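Local structure of putative polyketide synthase (Brevibacillus brevis, 5HU7) at residues 180-185 / 189-194; 152-157 / 220-225; 146-151 / 258-263. The protein probably catalyses, as the dehydratase domain of a trans-AT polyketide synthase, the loss of water from beta-hydroxyacyl intermediates during polyketide chain assembly. All blocks are in the same frame, centred on the assembly; numbering follows the deposited sequence.

Contact 1: 180-185 / 189-194; sequences DQVYRA and VLVKLS
Lys-192 and Asp-180 bury more surface here than any other residues, and they meet through both backbone and side chain. Lys-192 O accepts Asp-180 N at 2.8 Å, while its ammonium forms a salt bridge, NZ to OD2 of Asp-180 at 3.0 Å, descending on the carboxylate from above its plane. The lysine chain leaves with CG anti to the backbone N (chi1 -176°) and runs extended until a bend at chi4 (-70°) turns NZ onto the acid. Along the way its CB packs against CG of Gln-181 at 3.7 Å, and its CD lies near the amide NE2 of that residue. The carboxylate also rests against CB of Ser-194. Because Asp-180 and Gln-181 both face Lys-192, with Lys-192 N bonded to Gln-181 O at 2.9 Å, the pairing is a classic beta bulge at the start of the hairpin.

Further along, Tyr-183 and Leu-190 form a hydrogen-bonded antiparallel pair, each N bonded to the other's O. Their side chains lie side by side and point the same way, CB to CB at 4.0 Å, and Leu-190 O sits at the edge of the tyrosine ring, in its plane. On the opposite face Val-182, Val-189 and Val-191 turn toward helix 212-227, where Tyr-222 touches the first two. The chemistry implies a division of labour: backbone bonds join the middle of the hairpin, the valines seat it on helix 212-227, and an ion pair ties its bulged, more exposed end.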
loop_
_atom_site.group_PDB
_atom_site.type_symbol
_atom_site.label_atom_id
_atom_site.label_comp_id
_atom_site.label_asym_id
_atom_site.label_seq_id
_atom_site.Cartn_x
_atom_site.Cartn_y
_atom_site.Cartn_z
ATOM N N ASP A 180 -22.911 -24.939 -19.100
ATOM C CA ASP A 180 -23.908 -25.009 -20.163
ATOM C C ASP A 180 -24.040 -26.472 -20.621
ATOM O O ASP A 180 -25.137 -27.013 -20.703
ATOM C CB ASP A 180 -23.517 -24.126 -21.359
ATOM C CG ASP A 180 -23.662 -22.635 -21.129
ATOM O OD1 ASP A 180 -24.685 -22.220 -20.549
ATOM O OD2 ASP A 180 -22.796 -21.876 -21.610
ATOM N N GLN A 181 -22.924 -27.094 -20.953
ATOM C CA GLN A 181 -22.918 -28.474 -21.420
ATOM C C GLN A 181 -21.563 -29.080 -21.247
ATOM O O GLN A 181 -20.578 -28.360 -21.128
ATOM C CB GLN A 181 -23.381 -28.559 -22.889
ATOM C CG GLN A 181 -22.689 -27.563 -23.819
ATOM C CD GLN A 181 -23.280 -27.562 -25.205
ATOM O OE1 GLN A 181 -23.146 -28.523 -25.960
ATOM N NE2 GLN A 181 -23.930 -26.481 -25.582
ATOM N N VAL A 182 -21.502 -30.408 -21.218
ATOM C CA VAL A 182 -20.238 -31.111 -21.051
ATOM C C VAL A 182 -20.064 -32.086 -22.171
ATOM O O VAL A 182 -20.882 -32.970 -22.333
ATOM C CB VAL A 182 -20.156 -31.814 -19.678
ATOM C CG1 VAL A 182 -18.884 -32.629 -19.556
ATOM C CG2 VAL A 182 -20.244 -30.792 -18.565
ATOM N N TYR A 183 -18.964 -31.953 -22.899
ATOM C CA TYR A 183 -18.557 -32.865 -23.976
ATOM C C TYR A 183 -17.579 -33.890 -23.399
ATOM O O TYR A 183 -16.496 -33.517 -23.005
ATOM C CB TYR A 183 -17.841 -32.078 -25.059
ATOM C CG TYR A 183 -18.711 -31.098 -25.809
ATOM C CD1 TYR A 183 -18.828 -29.783 -25.391
ATOM C CD2 TYR A 183 -19.280 -31.438 -27.025
ATOM C CE1 TYR A 183 -19.561 -28.856 -26.115
ATOM C CE2 TYR A 183 -19.996 -30.512 -27.772
ATOM C CZ TYR A 183 -20.153 -29.223 -27.302
ATOM O OH TYR A 183 -20.858 -28.296 -28.027
ATOM N N ARG A 184 -17.940 -35.167 -23.378
ATOM C CA ARG A 184 -17.060 -36.191 -22.845
ATOM C C ARG A 184 -16.445 -36.995 -23.936
ATOM O O ARG A 184 -17.122 -37.508 -24.823
ATOM C CB ARG A 184 -17.757 -37.182 -21.896
ATOM C CG ARG A 184 -16.711 -38.139 -21.245
ATOM C CD ARG A 184 -17.230 -39.225 -20.337
ATOM N NE ARG A 184 -18.182 -40.114 -21.011
ATOM C CZ ARG A 184 -17.852 -41.111 -21.836
ATOM N NH1 ARG A 184 -16.577 -41.361 -22.130
ATOM N NH2 ARG A 184 -18.804 -41.859 -22.389
ATOM N N ALA A 185 -15.182 -37.256 -23.759
ATOM C CA ALA A 185 -14.470 -38.130 -24.652
ATOM C C ALA A 185 -13.612 -39.013 -23.779
ATOM O O ALA A 185 -13.386 -38.690 -22.607
ATOM C CB ALA A 185 -13.582 -37.304 -25.558
ATOM N N VAL A 189 -12.764 -34.080 -20.697
ATOM C CA VAL A 189 -14.065 -33.449 -20.622
ATOM C C VAL A 189 -13.865 -32.022 -21.080
ATOM O O VAL A 189 -12.881 -31.401 -20.696
ATOM C CB VAL A 189 -14.784 -33.548 -19.249
ATOM C CG1 VAL A 189 -15.094 -34.989 -18.916
ATOM C CG2 VAL A 189 -13.975 -32.920 -18.129
ATOM N N LEU A 190 -14.717 -31.543 -21.998
ATOM C CA LEU A 190 -14.663 -30.160 -22.474
ATOM C C LEU A 190 -15.934 -29.530 -21.949
ATOM O O LEU A 190 -17.032 -29.923 -22.346
ATOM C CB LEU A 190 -14.558 -30.051 -24.001
ATOM C CG LEU A 190 -14.634 -28.635 -24.554
ATOM C CD1 LEU A 190 -13.342 -27.877 -24.282
ATOM C CD2 LEU A 190 -14.982 -28.653 -26.059
ATOM N N VAL A 191 -15.788 -28.606 -21.006
ATOM C CA VAL A 191 -16.926 -27.982 -20.364
ATOM C C VAL A 191 -17.207 -26.658 -21.018
ATOM O O VAL A 191 -16.310 -25.821 -21.073
ATOM C CB VAL A 191 -16.634 -27.751 -18.851
ATOM C CG1 VAL A 191 -17.842 -27.161 -18.148
ATOM C CG2 VAL A 191 -16.214 -29.037 -18.170
ATOM N N LYS A 192 -18.444 -26.437 -21.440
ATOM C CA LYS A 192 -18.855 -25.132 -21.957
ATOM C C LYS A 192 -19.377 -24.360 -20.745
ATOM O O LYS A 192 -20.300 -24.816 -20.064
ATOM C CB LYS A 192 -19.935 -25.256 -23.020
ATOM C CG LYS A 192 -20.297 -23.911 -23.637
ATOM C CD LYS A 192 -21.093 -24.080 -24.910
ATOM C CE LYS A 192 -21.617 -22.772 -25.430
ATOM N NZ LYS A 192 -22.690 -22.203 -24.568
ATOM N N LEU A 193 -18.765 -23.222 -20.467
ATOM C CA LEU A 193 -19.078 -22.426 -19.289
ATOM C C LEU A 193 -19.956 -21.242 -19.581
ATOM O O LEU A 193 -19.815 -20.592 -20.606
ATOM C CB LEU A 193 -17.776 -21.910 -18.653
ATOM C CG LEU A 193 -16.832 -22.976 -18.154
ATOM C CD1 LEU A 193 -15.493 -22.386 -17.895
ATOM C CD2 LEU A 193 -17.379 -23.681 -16.922
ATOM N N SER A 194 -20.732 -20.858 -18.579
ATOM C CA SER A 194 -21.552 -19.656 -18.604
ATOM C C SER A 194 -21.449 -19.128 -17.192
ATOM O O SER A 194 -22.355 -19.277 -16.377
ATOM C CB SER A 194 -22.971 -19.954 -19.076
ATOM O OG SER A 194 -23.900 -19.002 -18.600
#

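Contact 2: 152-157 / 220-225; sequences SSEILT and TRYLIT
Leu-156, on the short strand 154-157, and Tyr-222, on helix 212-227, are the residues of closest backbone approach, yet their CA atoms remain 10.7 Å apart. Side chains alone bridge that distance. Leucine and tyrosine come from opposite directions, and both methyls of Leu-156 reach the phenol end from one side of the ring, obliquely. CD1 of Leu-156 makes a close methyl-to-oxygen approach of 3.2 Å to Tyr-222 OH and lies 3.7 Å from CZ of the same ring. The ring is carried out from the helix with CG anti to the backbone N (chi1 175°), which projects its hydroxyl toward the strand.

Glu-154 reaches the same hydroxyl from one side, its OE1 3.6 Å from Tyr-222 OH, with the carboxylate and ring planes 23° apart. The phenol oxygen accepts a weak hydrogen bond from NE of Arg-184.

Cys-161 and Leu-164 of helix 158-167 touch Leu-156 and Tyr-222 respectively. Such packing of a long helix against a curved antiparallel sheet is characteristic of the hot-dog fold, two copies of which make up polyketide synthase dehydratases; here the helix reaches 154-157, an outermost strand within this chain.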
loop_
_atom_site.group_PDB
_atom_site.type_symbol
_atom_site.label_atom_id
_atom_site.label_comp_id
_atom_site.label_asym_id
_atom_site.label_seq_id
_atom_site.Cartn_x
_atom_site.Cartn_y
_atom_site.Cartn_z
ATOM N N SER A 152 -16.292 -36.485 -29.131
ATOM C CA SER A 152 -16.962 -36.937 -27.924
ATOM C C SER A 152 -17.927 -38.111 -28.134
ATOM O O SER A 152 -18.543 -38.278 -29.198
ATOM C CB SER A 152 -17.658 -35.777 -27.209
ATOM O OG SER A 152 -18.431 -34.959 -28.068
ATOM N N SER A 153 -18.009 -38.954 -27.093
ATOM C CA SER A 153 -18.870 -40.128 -27.039
ATOM C C SER A 153 -20.219 -39.767 -26.388
ATOM O O SER A 153 -21.214 -40.448 -26.624
ATOM C CB SER A 153 -18.180 -41.233 -26.256
ATOM O OG SER A 153 -17.813 -40.800 -24.953
ATOM N N GLU A 154 -20.245 -38.720 -25.549
ATOM C CA GLU A 154 -21.452 -38.234 -24.909
ATOM C C GLU A 154 -21.390 -36.716 -24.780
ATOM O O GLU A 154 -20.304 -36.142 -24.669
ATOM C CB GLU A 154 -21.568 -38.809 -23.488
ATOM C CG GLU A 154 -22.082 -40.227 -23.430
ATOM C CD GLU A 154 -22.522 -40.682 -22.053
ATOM O OE1 GLU A 154 -22.553 -39.839 -21.129
ATOM O OE2 GLU A 154 -22.840 -41.883 -21.897
ATOM N N ILE A 155 -22.565 -36.079 -24.751
ATOM C CA ILE A 155 -22.736 -34.651 -24.475
ATOM C C ILE A 155 -23.835 -34.585 -23.431
ATOM O O ILE A 155 -24.930 -35.084 -23.651
ATOM C CB ILE A 155 -23.064 -33.775 -25.682
ATOM C CG1 ILE A 155 -22.078 -34.055 -26.820
ATOM C CG2 ILE A 155 -23.044 -32.295 -25.269
ATOM C CD1 ILE A 155 -22.351 -33.314 -28.047
ATOM N N LEU A 156 -23.521 -34.008 -22.288
ATOM C CA LEU A 156 -24.431 -33.938 -21.160
ATOM C C LEU A 156 -24.896 -32.545 -20.895
ATOM O O LEU A 156 -24.117 -31.617 -20.946
ATOM C CB LEU A 156 -23.728 -34.428 -19.894
ATOM C CG LEU A 156 -23.324 -35.895 -19.895
ATOM C CD1 LEU A 156 -21.997 -36.108 -20.635
ATOM C CD2 LEU A 156 -23.146 -36.394 -18.475
ATOM N N THR A 157 -26.145 -32.418 -20.468
ATOM C CA THR A 157 -26.688 -31.142 -20.000
ATOM C C THR A 157 -26.158 -30.910 -18.541
ATOM O O THR A 157 -25.604 -31.829 -17.940
ATOM C CB THR A 157 -28.195 -31.218 -19.931
ATOM O OG1 THR A 157 -28.533 -32.218 -18.972
ATOM C CG2 THR A 157 -28.848 -31.535 -21.294
ATOM N N THR A 220 -14.521 -32.149 -12.775
ATOM C CA THR A 220 -13.365 -33.013 -12.505
ATOM C C THR A 220 -13.856 -34.326 -11.920
ATOM O O THR A 220 -13.357 -35.391 -12.302
ATOM C CB THR A 220 -12.278 -32.359 -11.627
ATOM O OG1 THR A 220 -12.738 -32.130 -10.289
ATOM C CG2 THR A 220 -11.707 -31.084 -12.228
ATOM N N ARG A 221 -14.867 -34.261 -11.040
ATOM C CA ARG A 221 -15.477 -35.457 -10.447
ATOM C C ARG A 221 -16.101 -36.350 -11.524
ATOM O O ARG A 221 -16.033 -37.572 -11.420
ATOM C CB ARG A 221 -16.538 -35.076 -9.408
ATOM C CG ARG A 221 -15.943 -34.498 -8.150
ATOM C CD ARG A 221 -17.030 -33.858 -7.319
ATOM N NE ARG A 221 -16.546 -33.404 -6.016
ATOM C CZ ARG A 221 -17.281 -32.728 -5.138
ATOM N NH1 ARG A 221 -18.545 -32.419 -5.414
ATOM N NH2 ARG A 221 -16.760 -32.353 -3.976
ATOM N N TYR A 222 -16.686 -35.734 -12.564
ATOM C CA TYR A 222 -17.263 -36.459 -13.695
ATOM C C TYR A 222 -16.163 -37.183 -14.491
ATOM O O TYR A 222 -16.376 -38.304 -14.951
ATOM C CB TYR A 222 -18.095 -35.513 -14.593
ATOM C CG TYR A 222 -18.628 -36.174 -15.840
ATOM C CD1 TYR A 222 -19.269 -37.407 -15.779
ATOM C CD2 TYR A 222 -18.463 -35.588 -17.087
ATOM C CE1 TYR A 222 -19.689 -38.061 -16.933
ATOM C CE2 TYR A 222 -18.888 -36.229 -18.250
ATOM C CZ TYR A 222 -19.522 -37.458 -18.166
ATOM O OH TYR A 222 -19.981 -38.122 -19.280
ATOM N N LEU A 223 -14.988 -36.557 -14.642
ATOM C CA LEU A 223 -13.860 -37.201 -15.328
ATOM C C LEU A 223 -13.338 -38.379 -14.474
ATOM O O LEU A 223 -13.191 -39.500 -14.980
ATOM C CB LEU A 223 -12.723 -36.176 -15.572
ATOM C CG LEU A 223 -11.449 -36.698 -16.255
ATOM C CD1 LEU A 223 -11.746 -37.370 -17.601
ATOM C CD2 LEU A 223 -10.433 -35.588 -16.422
ATOM N N ILE A 224 -13.094 -38.107 -13.172
ATOM C CA ILE A 224 -12.588 -39.077 -12.189
ATOM C C ILE A 224 -13.493 -40.316 -12.062
ATOM O O ILE A 224 -12.966 -41.430 -12.122
ATOM C CB ILE A 224 -12.316 -38.383 -10.816
ATOM C CG1 ILE A 224 -11.095 -37.425 -10.935
ATOM C CG2 ILE A 224 -12.085 -39.421 -9.700
ATOM C CD1 ILE A 224 -11.012 -36.353 -9.860
ATOM N N THR A 225 -14.833 -40.139 -11.913
ATOM C CA THR A 225 -15.773 -41.279 -11.783
ATOM C C THR A 225 -15.916 -42.162 -13.050
ATOM O O THR A 225 -16.180 -43.359 -12.917
ATOM C CB THR A 225 -17.169 -40.817 -11.310
ATOM O OG1 THR A 225 -17.687 -39.827 -12.209
ATOM C CG2 THR A 225 -17.160 -40.311 -9.862
#

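Contact 3: 146-151 / 258-263; sequences PALQAE and YALIRF
Leu-148 meets Leu-260 where helix 145-150 passes over strand 258-263, and the two leucines form the apolar part of a modest interface. Their side chains cross at about a right angle, CD1 of Leu-148 lying 4.1 Å from CD2 of Leu-260. The first torsion of Leu-148 sets CG opposite its carbonyl carbon (chi1 -71°), and the fork then divides its work, the other methyl, CD2, reaching NH2 of Arg-262 at 4.0 Å. At the other end of the interface the amide of Gln-149 comes to the phenol end of Tyr-258, NE2 standing 3.7 Å from OH, with amide and ring planes 40° apart.

In contrast to the packed leucines, the outer side is loose. There Glu-151 OE2 stays 5.9 Å from Arg-262 NH1, so any attraction between the opposite charges is probably weak and long-range, and Pro-146, Ala-147 and Ala-150 lie exposed on the helix. The segment axes remain 11.8 Å apart and cross at 56°.

Within the fold, the strand is flanked by 188-193 and 276-281, while its Ala-259 and Ile-261 face helix 212-227. Helix 145-150 therefore packs on the opposite side of the sheet, where Gln-149 also touches Tyr-183 and Leu-190 of the hairpin.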
loop_
_atom_site.group_PDB
_atom_site.type_symbol
_atom_site.label_atom_id
_atom_site.label_comp_id
_atom_site.label_asym_id
_atom_site.label_seq_id
_atom_site.Cartn_x
_atom_site.Cartn_y
_atom_site.Cartn_z
ATOM N N PRO A 146 -13.959 -27.288 -32.397
ATOM C CA PRO A 146 -14.794 -28.192 -33.226
ATOM C C PRO A 146 -14.291 -29.638 -33.282
ATOM O O PRO A 146 -15.086 -30.568 -33.161
ATOM C CB PRO A 146 -14.742 -27.545 -34.609
ATOM C CG PRO A 146 -14.461 -26.140 -34.370
ATOM C CD PRO A 146 -13.542 -26.100 -33.173
ATOM N N ALA A 147 -12.985 -29.834 -33.428
ATOM C CA ALA A 147 -12.399 -31.176 -33.432
ATOM C C ALA A 147 -12.612 -31.882 -32.087
ATOM O O ALA A 147 -12.985 -33.051 -32.077
ATOM C CB ALA A 147 -10.914 -31.104 -33.735
ATOM N N LEU A 148 -12.405 -31.176 -30.956
ATOM C CA LEU A 148 -12.586 -31.763 -29.611
ATOM C C LEU A 148 -14.018 -32.169 -29.393
ATOM O O LEU A 148 -14.283 -33.239 -28.851
ATOM C CB LEU A 148 -12.122 -30.797 -28.500
ATOM C CG LEU A 148 -10.605 -30.590 -28.417
ATOM C CD1 LEU A 148 -10.268 -29.344 -27.585
ATOM C CD2 LEU A 148 -9.898 -31.804 -27.799
ATOM N N GLN A 149 -14.940 -31.333 -29.860
ATOM C CA GLN A 149 -16.371 -31.576 -29.761
ATOM C C GLN A 149 -16.826 -32.761 -30.627
ATOM O O GLN A 149 -17.664 -33.536 -30.187
ATOM C CB GLN A 149 -17.142 -30.322 -30.168
ATOM C CG GLN A 149 -16.958 -29.158 -29.201
ATOM C CD GLN A 149 -17.548 -27.879 -29.742
ATOM O OE1 GLN A 149 -18.124 -27.829 -30.832
ATOM N NE2 GLN A 149 -17.424 -26.817 -28.986
ATOM N N ALA A 150 -16.280 -32.912 -31.850
ATOM C CA ALA A 150 -16.657 -34.015 -32.761
ATOM C C ALA A 150 -16.178 -35.383 -32.278
ATOM O O ALA A 150 -16.751 -36.400 -32.634
ATOM C CB ALA A 150 -16.107 -33.751 -34.154
ATOM N N GLU A 151 -15.122 -35.394 -31.484
ATOM C CA GLU A 151 -14.504 -36.582 -30.901
ATOM C C GLU A 151 -15.323 -37.204 -29.721
ATOM O O GLU A 151 -15.074 -38.353 -29.362
ATOM C CB GLU A 151 -13.090 -36.149 -30.387
ATOM C CG GLU A 151 -12.145 -37.252 -29.947
ATOM C CD GLU A 151 -10.937 -36.737 -29.190
ATOM O OE1 GLU A 151 -10.459 -35.622 -29.507
ATOM O OE2 GLU A 151 -10.493 -37.436 -28.249
ATOM N N TYR A 258 -14.683 -21.933 -22.099
ATOM C CA TYR A 258 -14.525 -23.379 -22.010
ATOM C C TYR A 258 -13.390 -23.751 -21.126
ATOM O O TYR A 258 -12.383 -23.039 -21.075
ATOM C CB TYR A 258 -14.174 -23.992 -23.383
ATOM C CG TYR A 258 -15.274 -23.912 -24.420
ATOM C CD1 TYR A 258 -15.426 -22.787 -25.216
ATOM C CD2 TYR A 258 -16.129 -24.981 -24.634
ATOM C CE1 TYR A 258 -16.438 -22.701 -26.156
ATOM C CE2 TYR A 258 -17.148 -24.907 -25.573
ATOM C CZ TYR A 258 -17.289 -23.770 -26.347
ATOM O OH TYR A 258 -18.293 -23.664 -27.282
ATOM N N ALA A 259 -13.492 -24.955 -20.554
ATOM C CA ALA A 259 -12.428 -25.574 -19.779
ATOM C C ALA A 259 -12.232 -26.989 -20.315
ATOM O O ALA A 259 -13.188 -27.747 -20.387
ATOM C CB ALA A 259 -12.799 -25.619 -18.299
ATOM N N LEU A 260 -11.032 -27.309 -20.772
ATOM C CA LEU A 260 -10.679 -28.651 -21.220
ATOM C C LEU A 260 -9.954 -29.284 -20.049
ATOM O O LEU A 260 -8.986 -28.711 -19.589
ATOM C CB LEU A 260 -9.771 -28.613 -22.441
ATOM C CG LEU A 260 -9.300 -29.982 -22.978
ATOM C CD1 LEU A 260 -10.438 -30.787 -23.510
ATOM C CD2 LEU A 260 -8.285 -29.803 -24.045
ATOM N N ILE A 261 -10.453 -30.410 -19.524
ATOM C CA ILE A 261 -9.861 -31.061 -18.364
ATOM C C ILE A 261 -9.416 -32.444 -18.789
ATOM O O ILE A 261 -10.174 -33.170 -19.427
ATOM C CB ILE A 261 -10.864 -31.151 -17.175
ATOM C CG1 ILE A 261 -11.427 -29.765 -16.767
ATOM C CG2 ILE A 261 -10.211 -31.822 -15.964
ATOM C CD1 ILE A 261 -12.813 -29.842 -16.197
ATOM N N ARG A 262 -8.195 -32.812 -18.388
ATOM C CA ARG A 262 -7.566 -34.095 -18.685
ATOM C C ARG A 262 -6.810 -34.552 -17.442
ATOM O O ARG A 262 -6.541 -33.756 -16.535
ATOM C CB ARG A 262 -6.489 -33.908 -19.786
ATOM C CG ARG A 262 -6.971 -33.482 -21.172
ATOM C CD ARG A 262 -5.759 -33.400 -22.092
ATOM N NE ARG A 262 -6.018 -32.834 -23.429
ATOM C CZ ARG A 262 -6.511 -33.491 -24.479
ATOM N NH1 ARG A 262 -6.869 -34.769 -24.367
ATOM N NH2 ARG A 262 -6.672 -32.869 -25.648
ATOM N N PHE A 263 -6.365 -35.796 -17.457
ATOM C CA PHE A 263 -5.469 -36.318 -16.426
ATOM C C PHE A 263 -4.074 -35.950 -16.883
ATOM O O PHE A 263 -3.786 -36.054 -18.081
ATOM C CB PHE A 263 -5.528 -37.836 -16.321
ATOM C CG PHE A 263 -6.794 -38.324 -15.698
ATOM C CD1 PHE A 263 -7.005 -38.187 -14.327
ATOM C CD2 PHE A 263 -7.797 -38.894 -16.481
ATOM C CE1 PHE A 263 -8.201 -38.607 -13.751
ATOM C CE2 PHE A 263 -8.966 -39.354 -15.901
ATOM C CZ PHE A 263 -9.165 -39.201 -14.536
#

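Overall arrangement
Three ways of joining elements meet in one corner of the domain. Contact 1 supplies the backbone pairing within the sheet, while contacts 2 and 3 hold helices to its two sides through side chains. Strand 179-185 bonds to strand 154-157 of contact 2, and strand 188-193 to strand 258-263 of contact 3, so the hairpin lies between them. Contact 2 is the buried one, despite its small area; contacts 1 and 3 are only partly buried, and contact 1 alone carries a salt bridge between its segments. Leu-223 of helix 212-227 packs on Ile-261 and Phe-263, linking contacts 2 and 3 across the face away from helix 145-150.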